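Local structure of cytosolic phospholipase A2 delta (Homo sapiens, 5IZ5) at residues B[716-721]-B[733-738]; B[190-195]-B[222-227]; B[107-112]-B[134-139]. The protein is a calcium-dependent phospholipase A2 that cleaves glycerophospholipids at the sn-2 position, preferring linoleic acid there. The protein carries 3 engineered substitutions. All blocks are in the same frame, centred on the assembly; numbering follows the deposited sequence.

Interaction 1: B[716-721]-B[733-738]; sequences ECHLFS and HFPLVN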
ATOM      1  N   GLU B 716      -7.838 -23.558  23.807  1.00 62.05           N
ATOM      2  CA  GLU B 716      -8.606 -22.385  23.406  1.00 59.53           C
ATOM      3  C   GLU B 716      -7.828 -21.070  23.538  1.00 59.87           C
ATOM      4  O   GLU B 716      -8.092 -20.114  22.807  1.00 60.25           O
ATOM      5  CB  GLU B 716      -9.887 -22.282  24.232  1.00 58.17           C
ATOM      6  CG  GLU B 716     -10.962 -23.310  23.903  1.00 57.88           C
ATOM      7  CD  GLU B 716     -10.848 -24.596  24.708  1.00 57.25           C
ATOM      8  OE1 GLU B 716      -9.768 -24.876  25.258  1.00 52.49           O
ATOM      9  OE2 GLU B 716     -11.845 -25.341  24.778  1.00 57.07           O
ATOM     10  N   CYS B 717      -6.869 -21.026  24.456  1.00 58.51           N
ATOM     11  CA  CYS B 717      -6.153 -19.799  24.747  1.00 57.94           C
ATOM     12  C   CYS B 717      -4.732 -20.069  25.208  1.00 55.04           C
ATOM     13  O   CYS B 717      -4.516 -20.869  26.114  1.00 57.83           O
ATOM     14  CB  CYS B 717      -6.902 -19.042  25.834  1.00 60.91           C
ATOM     15  SG  CYS B 717      -6.193 -17.435  26.224  1.00 66.97           S
ATOM     16  N   HIS B 718      -3.769 -19.403  24.580  1.00 54.87           N
ATOM     17  CA  HIS B 718      -2.367 -19.492  24.975  1.00 54.84           C
ATOM     18  C   HIS B 718      -1.802 -18.122  25.278  1.00 53.97           C
ATOM     19  O   HIS B 718      -1.965 -17.191  24.488  1.00 52.76           O
ATOM     20  CB  HIS B 718      -1.536 -20.091  23.852  1.00 56.16           C
ATOM     21  CG  HIS B 718      -1.865 -21.515  23.551  1.00 58.01           C
ATOM     22  ND1 HIS B 718      -1.052 -22.564  23.927  1.00 59.98           N
ATOM     23  CD2 HIS B 718      -2.917 -22.064  22.905  1.00 60.38           C
ATOM     24  CE1 HIS B 718      -1.592 -23.699  23.519  1.00 61.29           C
ATOM     25  NE2 HIS B 718      -2.723 -23.422  22.897  1.00 61.37           N
ATOM     26  N   LEU B 719      -1.104 -18.020  26.404  1.00 54.34           N
ATOM     27  CA  LEU B 719      -0.484 -16.775  26.832  1.00 54.81           C
ATOM     28  C   LEU B 719       0.972 -16.727  26.404  1.00 54.86           C
ATOM     29  O   LEU B 719       1.737 -17.649  26.689  1.00 53.62           O
ATOM     30  CB  LEU B 719      -0.568 -16.644  28.357  1.00 54.49           C
ATOM     31  CG  LEU B 719       0.155 -15.455  28.994  1.00 55.21           C
ATOM     32  CD1 LEU B 719      -0.529 -14.148  28.637  1.00 54.94           C
ATOM     33  CD2 LEU B 719       0.210 -15.625  30.502  1.00 56.08           C
ATOM     34  N   PHE B 720       1.351 -15.653  25.716  1.00 56.40           N
ATOM     35  CA  PHE B 720       2.745 -15.399  25.390  1.00 57.14           C
ATOM     36  C   PHE B 720       3.108 -14.039  25.927  1.00 59.76           C
ATOM     37  O   PHE B 720       2.591 -13.026  25.461  1.00 61.87           O
ATOM     38  CB  PHE B 720       2.974 -15.481  23.887  1.00 55.58           C
ATOM     39  CG  PHE B 720       2.715 -16.850  23.326  1.00 55.65           C
ATOM     40  CD1 PHE B 720       3.618 -17.883  23.546  1.00 54.77           C
ATOM     41  CD2 PHE B 720       1.559 -17.117  22.601  1.00 54.97           C
ATOM     42  CE1 PHE B 720       3.382 -19.149  23.035  1.00 55.33           C
ATOM     43  CE2 PHE B 720       1.316 -18.380  22.089  1.00 55.36           C
ATOM     44  CZ  PHE B 720       2.228 -19.399  22.308  1.00 56.61           C
ATOM     45  N   SER B 721       3.994 -14.031  26.916  1.00 62.57           N
ATOM     46  CA  SER B 721       4.323 -12.826  27.642  1.00 64.94           C
ATOM     47  C   SER B 721       5.697 -12.939  28.295  1.00 69.01           C
ATOM     48  O   SER B 721       6.069 -13.989  28.825  1.00 70.15           O
ATOM     49  CB  SER B 721       3.240 -12.556  28.691  1.00 65.23           C
ATOM     50  OG  SER B 721       3.772 -12.358  29.980  1.00 65.27           O
ATOM     51  N   HIS B 733      -3.387 -15.683  22.641  1.00 53.72           N
ATOM     52  CA  HIS B 733      -3.555 -16.253  21.319  1.00 53.22           C
ATOM     53  C   HIS B 733      -4.665 -17.300  21.304  1.00 52.52           C
ATOM     54  O   HIS B 733      -4.667 -18.230  22.120  1.00 52.62           O
ATOM     55  CB  HIS B 733      -2.241 -16.887  20.893  1.00 56.06           C
ATOM     56  CG  HIS B 733      -2.246 -17.392  19.487  1.00 58.08           C
ATOM     57  ND1 HIS B 733      -2.270 -16.554  18.394  1.00 57.73           N
ATOM     58  CD2 HIS B 733      -2.209 -18.653  18.997  1.00 57.90           C
ATOM     59  CE1 HIS B 733      -2.254 -17.278  17.289  1.00 59.70           C
ATOM     60  NE2 HIS B 733      -2.219 -18.554  17.626  1.00 59.37           N
ATOM     61  N   PHE B 734      -5.594 -17.147  20.362  1.00 48.76           N
ATOM     62  CA  PHE B 734      -6.760 -18.011  20.246  1.00 49.58           C
ATOM     63  C   PHE B 734      -6.729 -18.766  18.920  1.00 52.02           C
ATOM     64  O   PHE B 734      -7.211 -18.265  17.903  1.00 49.83           O
ATOM     65  CB  PHE B 734      -8.042 -17.187  20.327  1.00 49.96           C
ATOM     66  CG  PHE B 734      -8.186 -16.420  21.607  1.00 50.52           C
ATOM     67  CD1 PHE B 734      -8.993 -16.900  22.636  1.00 51.25           C
ATOM     68  CD2 PHE B 734      -7.500 -15.225  21.794  1.00 49.63           C
ATOM     69  CE1 PHE B 734      -9.119 -16.194  23.821  1.00 51.48           C
ATOM     70  CE2 PHE B 734      -7.620 -14.518  22.975  1.00 49.92           C
ATOM     71  CZ  PHE B 734      -8.429 -15.004  23.990  1.00 49.42           C
ATOM     72  N   PRO B 735      -6.166 -19.985  18.924  1.00 53.65           N
ATOM     73  CA  PRO B 735      -6.156 -20.753  17.688  1.00 52.39           C
ATOM     74  C   PRO B 735      -7.531 -21.295  17.339  1.00 50.39           C
ATOM     75  O   PRO B 735      -8.395 -21.430  18.212  1.00 50.68           O
ATOM     76  CB  PRO B 735      -5.183 -21.894  17.992  1.00 54.21           C
ATOM     77  CG  PRO B 735      -5.235 -22.062  19.464  1.00 55.30           C
ATOM     78  CD  PRO B 735      -5.513 -20.702  20.036  1.00 54.34           C
ATOM     79  N   LEU B 736      -7.736 -21.595  16.065  1.00 49.95           N
ATOM     80  CA  LEU B 736      -9.000 -22.170  15.635  1.00 52.38           C
ATOM     81  C   LEU B 736      -8.976 -23.668  15.920  1.00 53.57           C
ATOM     82  O   LEU B 736      -8.422 -24.450  15.150  1.00 53.12           O
ATOM     83  CB  LEU B 736      -9.252 -21.893  14.155  1.00 51.91           C
ATOM     84  CG  LEU B 736     -10.602 -22.365  13.608  1.00 53.17           C
ATOM     85  CD1 LEU B 736     -11.778 -21.803  14.397  1.00 53.80           C
ATOM     86  CD2 LEU B 736     -10.707 -21.967  12.148  1.00 54.28           C
ATOM     87  N   VAL B 737      -9.562 -24.054  17.047  1.00 56.54           N
ATOM     88  CA  VAL B 737      -9.520 -25.437  17.501  1.00 57.93           C
ATOM     89  C   VAL B 737     -10.827 -25.800  18.197  1.00 58.06           C
ATOM     90  O   VAL B 737     -11.408 -24.984  18.905  1.00 60.22           O
ATOM     91  CB  VAL B 737      -8.308 -25.670  18.437  1.00 59.47           C
ATOM     92  CG1 VAL B 737      -8.457 -24.906  19.751  1.00 59.92           C
ATOM     93  CG2 VAL B 737      -8.099 -27.155  18.693  1.00 61.69           C
ATOM     94  N   ASN B 738     -11.291 -27.025  17.974  1.00 58.07           N
ATOM     95  CA  ASN B 738     -12.443 -27.563  18.679  1.00 58.10           C
ATOM     96  C   ASN B 738     -11.932 -28.468  19.788  1.00 58.40           C
ATOM     97  O   ASN B 738     -11.676 -29.651  19.561  1.00 60.11           O
ATOM     98  CB  ASN B 738     -13.337 -28.349  17.713  1.00 59.40           C
ATOM     99  CG  ASN B 738     -14.650 -28.789  18.346  1.00 59.41           C
ATOM    100  OD1 ASN B 738     -15.030 -28.320  19.420  1.00 58.81           O
ATOM    101  ND2 ASN B 738     -15.358 -29.688  17.673  1.00 57.47           N
TER
HETATM  102  O   HOH W   1      -9.519 -20.224  20.452  1.00 48.50           O
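Cys717 puts its sulfur obliquely against the ring of Phe734, with SG 4.4 Å from the centroid of that ring and 30° off its normal, a sulfur-aromatic contact. The thiol gets there because SG is anti to the backbone N (chi1 -176°), and it touches the CE1 and CZ corner. The neighbouring corner of the same ring serves the backbone: Phe734 CD1 lies 3.3 Å from Glu716 O, again obliquely.

One residue further on the two backbones bond directly. His718 and His733 form an antiparallel hydrogen-bonded pair, with His718 N giving to His733 O at 2.9 Å and His733 N giving back to His718 O at 2.8 Å. This pair lies at the open end of a beta hairpin, strands 718-720 and 730-734, part of the mixed sheet of the catalytic domain, where 730-734 also runs parallel to strand 672-676.

The two imidazoles emerge on the same face of the hairpin but go separate ways. The His718 side chain crosses that of Pro735 at about a right angle, with CD2, at the edge of the imidazole, 4.1 Å from Pro735 CD, while NE2 is hydrogen-bonded to the backbone N of Arg715. The His733 ring is held instead by ND1 to Ser675 OG and NE2 to Pro683 O, two bonds that should fix its rotation. Nearer the backbone, His733 CB is met at 4.0 Å by CE2, on the edge of the Phe720 ring. Where direct strand pairing has stopped, a water gives one hydrogen bond to Glu716 O and another to Pro735 O, both 2.8 Å.

Interaction 2: B[190-195]-B[222-227]; sequences ELVLKG and ELSGRL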
ATOM      1  N   GLU B 190       1.271  23.211 -28.667  1.00 49.96           N
ATOM      2  CA  GLU B 190       2.073  22.281 -27.863  1.00 49.59           C
ATOM      3  C   GLU B 190       2.950  23.054 -26.880  1.00 49.31           C
ATOM      4  O   GLU B 190       3.796  23.848 -27.298  1.00 47.44           O
ATOM      5  CB  GLU B 190       2.947  21.391 -28.748  1.00 50.25           C
ATOM      6  CG  GLU B 190       3.985  20.584 -27.972  1.00 53.03           C
ATOM      7  CD  GLU B 190       4.806  19.658 -28.845  1.00 56.37           C
ATOM      8  OE1 GLU B 190       4.322  18.556 -29.169  1.00 61.81           O
ATOM      9  OE2 GLU B 190       5.946  20.026 -29.191  1.00 59.99           O
ATOM     10  N   LEU B 191       2.742  22.799 -25.585  1.00 46.83           N
ATOM     11  CA  LEU B 191       3.536  23.393 -24.508  1.00 45.30           C
ATOM     12  C   LEU B 191       4.397  22.325 -23.847  1.00 44.55           C
ATOM     13  O   LEU B 191       3.893  21.270 -23.448  1.00 45.90           O
ATOM     14  CB  LEU B 191       2.628  24.016 -23.453  1.00 45.62           C
ATOM     15  CG  LEU B 191       1.677  25.112 -23.922  1.00 47.08           C
ATOM     16  CD1 LEU B 191       0.691  25.452 -22.819  1.00 47.33           C
ATOM     17  CD2 LEU B 191       2.447  26.351 -24.354  1.00 48.96           C
ATOM     18  N   VAL B 192       5.691  22.598 -23.731  1.00 42.25           N
ATOM     19  CA  VAL B 192       6.627  21.655 -23.135  1.00 41.56           C
ATOM     20  C   VAL B 192       7.400  22.336 -22.022  1.00 43.20           C
ATOM     21  O   VAL B 192       7.937  23.431 -22.213  1.00 41.30           O
ATOM     22  CB  VAL B 192       7.634  21.121 -24.170  1.00 41.91           C
ATOM     23  CG1 VAL B 192       8.501  20.027 -23.564  1.00 40.91           C
ATOM     24  CG2 VAL B 192       6.908  20.592 -25.399  1.00 42.29           C
ATOM     25  N   LEU B 193       7.455  21.676 -20.865  1.00 43.29           N
ATOM     26  CA  LEU B 193       8.231  22.149 -19.730  1.00 42.67           C
ATOM     27  C   LEU B 193       8.969  20.956 -19.142  1.00 44.46           C
ATOM     28  O   LEU B 193       8.445  20.249 -18.270  1.00 45.08           O
ATOM     29  CB  LEU B 193       7.309  22.828 -18.709  1.00 42.36           C
ATOM     30  CG  LEU B 193       7.848  23.374 -17.376  1.00 42.29           C
ATOM     31  CD1 LEU B 193       9.338  23.659 -17.371  1.00 42.34           C
ATOM     32  CD2 LEU B 193       7.061  24.604 -16.943  1.00 41.18           C
ATOM     33  N   LYS B 194      10.184  20.734 -19.640  1.00 44.32           N
ATOM     34  CA  LYS B 194      10.998  19.598 -19.221  1.00 46.87           C
ATOM     35  C   LYS B 194      11.266  19.633 -17.721  1.00 45.36           C
ATOM     36  O   LYS B 194      11.698  20.650 -17.189  1.00 44.11           O
ATOM     37  CB  LYS B 194      12.347  19.576 -19.939  1.00 50.51           C
ATOM     38  CG  LYS B 194      12.445  18.706 -21.174  1.00 55.73           C
ATOM     39  CD  LYS B 194      13.925  18.443 -21.444  1.00 61.91           C
ATOM     40  CE  LYS B 194      14.217  16.968 -21.682  1.00 66.04           C
ATOM     41  NZ  LYS B 194      15.658  16.647 -21.483  1.00 66.69           N
ATOM     42  N   GLY B 195      11.033  18.508 -17.058  1.00 42.71           N
ATOM     43  CA  GLY B 195      11.216  18.402 -15.617  1.00 41.55           C
ATOM     44  C   GLY B 195       9.944  18.612 -14.817  1.00 40.94           C
ATOM     45  O   GLY B 195       9.928  18.354 -13.619  1.00 43.24           O
ATOM     46  N   GLU B 222      12.917  25.379 -19.003  1.00 50.31           N
ATOM     47  CA  GLU B 222      12.243  26.375 -19.830  1.00 50.16           C
ATOM     48  C   GLU B 222      10.880  25.878 -20.241  1.00 49.15           C
ATOM     49  O   GLU B 222      10.638  24.676 -20.260  1.00 47.23           O
ATOM     50  CB  GLU B 222      13.067  26.646 -21.086  1.00 52.43           C
ATOM     51  CG  GLU B 222      13.353  25.396 -21.908  1.00 55.29           C
ATOM     52  CD  GLU B 222      14.271  25.664 -23.075  1.00 59.24           C
ATOM     53  OE1 GLU B 222      13.803  26.270 -24.045  1.00 60.98           O
ATOM     54  OE2 GLU B 222      15.455  25.266 -23.029  1.00 62.83           O
ATOM     55  N   LEU B 223       9.997  26.811 -20.574  1.00 49.02           N
ATOM     56  CA  LEU B 223       8.747  26.487 -21.234  1.00 51.12           C
ATOM     57  C   LEU B 223       8.902  26.817 -22.708  1.00 53.25           C
ATOM     58  O   LEU B 223       9.213  27.960 -23.060  1.00 55.16           O
ATOM     59  CB  LEU B 223       7.586  27.302 -20.670  1.00 51.15           C
ATOM     60  CG  LEU B 223       6.267  27.064 -21.427  1.00 54.06           C
ATOM     61  CD1 LEU B 223       5.477  25.926 -20.807  1.00 54.21           C
ATOM     62  CD2 LEU B 223       5.427  28.327 -21.484  1.00 54.53           C
ATOM     63  N   SER B 224       8.675  25.830 -23.568  1.00 53.94           N
ATOM     64  CA  SER B 224       8.647  26.066 -25.010  1.00 54.34           C
ATOM     65  C   SER B 224       7.228  25.911 -25.543  1.00 56.40           C
ATOM     66  O   SER B 224       6.482  25.035 -25.099  1.00 55.69           O
ATOM     67  CB  SER B 224       9.597  25.122 -25.735  1.00 53.97           C
ATOM     68  OG  SER B 224       9.123  23.793 -25.691  1.00 57.38           O
ATOM     69  N   GLY B 225       6.864  26.775 -26.490  1.00 58.37           N
ATOM     70  CA  GLY B 225       5.518  26.823 -27.051  1.00 57.92           C
ATOM     71  C   GLY B 225       5.548  26.923 -28.566  1.00 58.57           C
ATOM     72  O   GLY B 225       6.378  27.637 -29.137  1.00 57.07           O
ATOM     73  N   ARG B 226       4.630  26.221 -29.219  1.00 56.95           N
ATOM     74  CA  ARG B 226       4.543  26.267 -30.674  1.00 58.91           C
ATOM     75  C   ARG B 226       3.172  25.826 -31.175  1.00 58.57           C
ATOM     76  O   ARG B 226       2.439  25.102 -30.485  1.00 54.88           O
ATOM     77  CB  ARG B 226       5.644  25.439 -31.339  1.00 61.37           C
ATOM     78  CG  ARG B 226       5.626  23.958 -30.986  1.00 64.66           C
ATOM     79  CD  ARG B 226       5.941  23.076 -32.184  1.00 69.31           C
ATOM     80  NE  ARG B 226       7.382  22.859 -32.339  1.00 74.23           N
ATOM     81  CZ  ARG B 226       8.152  23.346 -33.319  1.00 77.84           C
ATOM     82  NH1 ARG B 226       7.664  24.122 -34.288  1.00 78.65           N
ATOM     83  NH2 ARG B 226       9.447  23.047 -33.323  1.00 78.92           N
ATOM     84  N   LEU B 227       2.845  26.276 -32.381  1.00 57.95           N
ATOM     85  CA  LEU B 227       1.599  25.916 -33.048  1.00 58.88           C
ATOM     86  C   LEU B 227       1.879  24.999 -34.229  1.00 61.22           C
ATOM     87  O   LEU B 227       2.757  25.283 -35.042  1.00 61.26           O
ATOM     88  CB  LEU B 227       0.878  27.175 -33.532  1.00 57.29           C
ATOM     89  CG  LEU B 227      -0.308  27.756 -32.751  1.00 56.70           C
ATOM     90  CD1 LEU B 227      -0.643  27.025 -31.459  1.00 57.32           C
ATOM     91  CD2 LEU B 227      -0.094  29.240 -32.489  1.00 55.56           C
TER
HETATM   92  O   HOH W   2      11.393  22.338 -21.583  1.00 45.09           O
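Val192 and Ser224 face each other as an antiparallel hydrogen-bonded pair, Val192 N to Ser224 O and Ser224 N to Val192 O both at 2.9 Å. Glu190 and Arg226 repeat the pattern less evenly: Glu190 N to Arg226 O is nearly straight (174°), the return bond from Arg226 N to Glu190 O longer, 3.2 Å, and bent. Beyond Val192 a water takes over, accepting from Lys194 N and donating to Glu222 O.

Apolar contact gathers on the face of Leu191, Leu193 and Leu223. CD1 of Leu223 lies between the other two, 4.3 Å from Leu191 CB and 4.2 Å from Leu193 CB. Because Gly225 has no side chain, Leu191 CD2 can settle 4.1 Å from Gly225 CA.

The Val192 face is more polar. Ser224 OG, held between its own backbone N and carbonyl carbon (chi1 70°), rests 3.4 Å from Val192 CB. Glu190 OE2 lies at the edge of the Arg226 guanidinium, near its plane, but 4.5 Å from NE is beyond a salt bridge and any attraction is probably weak; Arg228 adds positive charge near both.

Both strands are the inner pair of a four-stranded antiparallel sheet, 188-193 flanked by 200-204 and 221-228 by 244-248. Within what is probably a second C2 domain, Leu191 and Leu193 pack onto strands 210-216 and 160-172 of the facing sheet, through Phe211, Phe213, Tyr215, Val170 and Leu168.

Interaction 3: B[107-112]-B[134-139]; sequences ICFKVL and GEEELD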
ATOM      1  N   ILE B 107      22.097  -0.831 -24.750  1.00 74.88           N
ATOM      2  CA  ILE B 107      22.937  -0.287 -23.696  1.00 75.09           C
ATOM      3  C   ILE B 107      24.214  -1.117 -23.610  1.00 75.34           C
ATOM      4  O   ILE B 107      24.155  -2.345 -23.590  1.00 75.31           O
ATOM      5  CB  ILE B 107      22.183  -0.260 -22.343  1.00 72.29           C
ATOM      6  CG1 ILE B 107      22.900   0.650 -21.348  1.00 71.08           C
ATOM      7  CG2 ILE B 107      21.996  -1.661 -21.763  1.00 72.50           C
ATOM      8  CD1 ILE B 107      22.023   1.075 -20.194  1.00 71.49           C
ATOM      9  N   CYS B 108      25.368  -0.455 -23.606  1.00 77.67           N
ATOM     10  CA  CYS B 108      26.642  -1.159 -23.439  1.00 80.12           C
ATOM     11  C   CYS B 108      27.343  -0.851 -22.119  1.00 80.54           C
ATOM     12  O   CYS B 108      28.362  -1.462 -21.815  1.00 80.93           O
ATOM     13  CB  CYS B 108      27.588  -0.892 -24.621  1.00 82.98           C
ATOM     14  SG  CYS B 108      27.624   0.796 -25.263  1.00 89.43           S
ATOM     15  N   PHE B 109      26.797   0.076 -21.333  1.00 79.30           N
ATOM     16  CA  PHE B 109      27.410   0.470 -20.069  1.00 75.25           C
ATOM     17  C   PHE B 109      26.401   1.216 -19.197  1.00 72.98           C
ATOM     18  O   PHE B 109      25.643   2.047 -19.696  1.00 71.12           O
ATOM     19  CB  PHE B 109      28.627   1.358 -20.329  1.00 75.91           C
ATOM     20  CG  PHE B 109      29.488   1.584 -19.119  1.00 76.66           C
ATOM     21  CD1 PHE B 109      30.583   0.767 -18.867  1.00 76.65           C
ATOM     22  CD2 PHE B 109      29.217   2.628 -18.241  1.00 77.05           C
ATOM     23  CE1 PHE B 109      31.387   0.977 -17.756  1.00 75.93           C
ATOM     24  CE2 PHE B 109      30.015   2.844 -17.130  1.00 76.59           C
ATOM     25  CZ  PHE B 109      31.099   2.016 -16.885  1.00 75.23           C
ATOM     26  N   LYS B 110      26.403   0.919 -17.899  1.00 68.87           N
ATOM     27  CA  LYS B 110      25.524   1.578 -16.940  1.00 65.83           C
ATOM     28  C   LYS B 110      26.159   1.557 -15.560  1.00 63.80           C
ATOM     29  O   LYS B 110      26.579   0.503 -15.078  1.00 61.60           O
ATOM     30  CB  LYS B 110      24.154   0.896 -16.891  1.00 64.69           C
ATOM     31  CG  LYS B 110      23.213   1.467 -15.838  1.00 64.66           C
ATOM     32  CD  LYS B 110      21.752   1.209 -16.177  1.00 65.94           C
ATOM     33  CE  LYS B 110      20.860   1.332 -14.952  1.00 67.41           C
ATOM     34  NZ  LYS B 110      19.419   1.461 -15.311  1.00 69.55           N
ATOM     35  N   VAL B 111      26.237   2.730 -14.941  1.00 61.93           N
ATOM     36  CA  VAL B 111      26.613   2.841 -13.539  1.00 62.43           C
ATOM     37  C   VAL B 111      25.662   3.776 -12.790  1.00 61.50           C
ATOM     38  O   VAL B 111      25.169   4.752 -13.355  1.00 59.79           O
ATOM     39  CB  VAL B 111      28.074   3.314 -13.378  1.00 63.71           C
ATOM     40  CG1 VAL B 111      28.266   4.730 -13.901  1.00 64.64           C
ATOM     41  CG2 VAL B 111      28.504   3.239 -11.921  1.00 65.56           C
ATOM     42  N   LEU B 112      25.390   3.444 -11.528  1.00 60.04           N
ATOM     43  CA  LEU B 112      24.630   4.311 -10.631  1.00 60.26           C
ATOM     44  C   LEU B 112      25.600   4.828  -9.593  1.00 60.17           C
ATOM     45  O   LEU B 112      26.335   4.044  -8.988  1.00 62.04           O
ATOM     46  CB  LEU B 112      23.489   3.561  -9.944  1.00 59.77           C
ATOM     47  CG  LEU B 112      22.160   3.399 -10.653  1.00 61.29           C
ATOM     48  CD1 LEU B 112      22.338   3.299 -12.144  1.00 62.49           C
ATOM     49  CD2 LEU B 112      21.401   2.193 -10.117  1.00 62.72           C
ATOM     50  N   GLY B 134      35.315  -7.126 -15.564  1.00116.07           N
ATOM     51  CA  GLY B 134      34.782  -6.314 -16.650  1.00116.74           C
ATOM     52  C   GLY B 134      35.798  -5.287 -17.083  1.00116.49           C
ATOM     53  O   GLY B 134      36.423  -4.619 -16.253  1.00116.80           O
ATOM     54  N   GLU B 135      35.950  -5.172 -18.395  1.00115.36           N
ATOM     55  CA  GLU B 135      37.050  -4.456 -19.001  1.00113.42           C
ATOM     56  C   GLU B 135      36.606  -3.064 -19.449  1.00109.57           C
ATOM     57  O   GLU B 135      37.442  -2.229 -19.738  1.00111.14           O
ATOM     58  CB  GLU B 135      37.597  -5.288 -20.170  1.00115.16           C
ATOM     59  CG  GLU B 135      38.020  -6.692 -19.759  1.00114.97           C
ATOM     60  CD  GLU B 135      38.639  -7.502 -20.882  1.00113.92           C
ATOM     61  OE1 GLU B 135      38.135  -7.438 -22.023  1.00115.98           O
ATOM     62  OE2 GLU B 135      39.626  -8.221 -20.617  1.00111.41           O
ATOM     63  N   GLU B 136      35.300  -2.800 -19.446  1.00105.03           N
ATOM     64  CA  GLU B 136      34.753  -1.528 -19.938  1.00102.55           C
ATOM     65  C   GLU B 136      34.982  -0.434 -18.876  1.00 98.27           C
ATOM     66  O   GLU B 136      34.794  -0.684 -17.688  1.00 96.70           O
ATOM     67  CB  GLU B 136      33.250  -1.693 -20.275  1.00103.64           C
ATOM     68  CG  GLU B 136      32.799  -3.137 -20.528  1.00103.56           C
ATOM     69  CD  GLU B 136      31.610  -3.289 -21.462  1.00104.47           C
ATOM     70  OE1 GLU B 136      31.062  -2.265 -21.937  1.00105.31           O
ATOM     71  OE2 GLU B 136      31.230  -4.461 -21.728  1.00102.71           O
ATOM     72  N   GLU B 137      35.425   0.757 -19.289  1.00 94.08           N
ATOM     73  CA  GLU B 137      35.690   1.857 -18.343  1.00 93.42           C
ATOM     74  C   GLU B 137      35.167   3.202 -18.832  1.00 91.56           C
ATOM     75  O   GLU B 137      35.223   3.488 -20.025  1.00 90.99           O
ATOM     76  CB  GLU B 137      37.190   1.987 -18.065  1.00 94.82           C
ATOM     77  CG  GLU B 137      37.804   0.757 -17.417  1.00 96.80           C
ATOM     78  CD  GLU B 137      39.263   0.939 -17.033  1.00 96.76           C
ATOM     79  OE1 GLU B 137      39.848   2.011 -17.307  1.00 96.62           O
ATOM     80  OE2 GLU B 137      39.830  -0.005 -16.449  1.00 95.69           O
ATOM     81  N   LEU B 138      34.683   4.021 -17.893  1.00 90.00           N
ATOM     82  CA  LEU B 138      34.183   5.371 -18.179  1.00 89.25           C
ATOM     83  C   LEU B 138      34.891   6.390 -17.278  1.00 90.08           C
ATOM     84  O   LEU B 138      34.821   6.291 -16.050  1.00 89.00           O
ATOM     85  CB  LEU B 138      32.671   5.438 -17.920  1.00 88.48           C
ATOM     86  CG  LEU B 138      31.785   6.487 -18.623  1.00 87.16           C
ATOM     87  CD1 LEU B 138      30.635   6.907 -17.715  1.00 87.06           C
ATOM     88  CD2 LEU B 138      32.533   7.723 -19.096  1.00 86.14           C
ATOM     89  N   ASP B 139      35.561   7.369 -17.885  1.00 91.25           N
ATOM     90  CA  ASP B 139      36.217   8.445 -17.130  1.00 90.88           C
ATOM     91  C   ASP B 139      35.327   9.675 -17.034  1.00 88.87           C
ATOM     92  O   ASP B 139      34.875  10.204 -18.051  1.00 87.33           O
ATOM     93  CB  ASP B 139      37.543   8.846 -17.779  1.00 92.68           C
ATOM     94  CG  ASP B 139      38.634   7.821 -17.565  1.00 93.86           C
ATOM     95  OD1 ASP B 139      38.428   6.849 -16.800  1.00 93.28           O
ATOM     96  OD2 ASP B 139      39.710   7.993 -18.173  1.00 96.82           O
TER
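Glu136 is the first residue of 134-139 to meet the other segment, and it does so with its root: CB sits 3.9 Å from CD1 of the Phe109 ring. Its carbonyl O comes to the edge of that ring, near the ring plane, 3.8 Å from CE1. Farther out the glutamate slides past the phenylalanine in the opposite direction, the carboxylate turned 40° from the ring. It ends with OE1 2.8 Å from Cys108 O; these are two acceptors, so the exact placing of the carboxylate is doubtful.

Glu137 merely passes the ring, its backbone pairing with Arg36, while its CB points away and its carboxylate makes a salt bridge with the same arginine.

Leu138 then comes back to the ring from an oblique direction, its CB 3.8 Å from Phe109 CE2 and nearly as close to CZ. The ring can touch both Glu136 and Leu138 because CG of Phe109 is anti to the backbone N (chi1 -168°), carrying it across to the other strand. An alanine here would remove the ring, and is likely to open a gap beside Leu138 and the Glu136 backbone.

Cys108 and Phe109 both face Ile96 in a classic beta bulge; the side chain of Cys108 lies near Asp98 and Asp106, predicted calcium ligands. Strand 106-114 is an edge strand of a four-stranded sheet within this chain, next to 91-98, whereas 137-146 runs between 21-36 and 124-129 in the facing sheet; Phe109, which also touches Phe128, spans the sandwich of the N-terminal C2 domain between them.

From the N terminus, interaction 3 comes first, closing a loop of 21 residues that holds strand 124-129 and tying the two sheets of the N-terminal C2 domain together. Interaction 2 closes next, around 26 residues that include strands 200-204 and 210-216, and joins neighbouring strands within one sheet of what is probably a second C2 domain. Far down the chain, interaction 1 closes a short loop of 11 residues, the hairpin connection and the start of strand 730-734, in the catalytic domain. The three follow in series; none nests in or crosses another. Interactions 2 and 3 are about 17 Å apart at their nearest atoms, whereas interaction 1 lies about 64 Å from interaction 2, centre to centre.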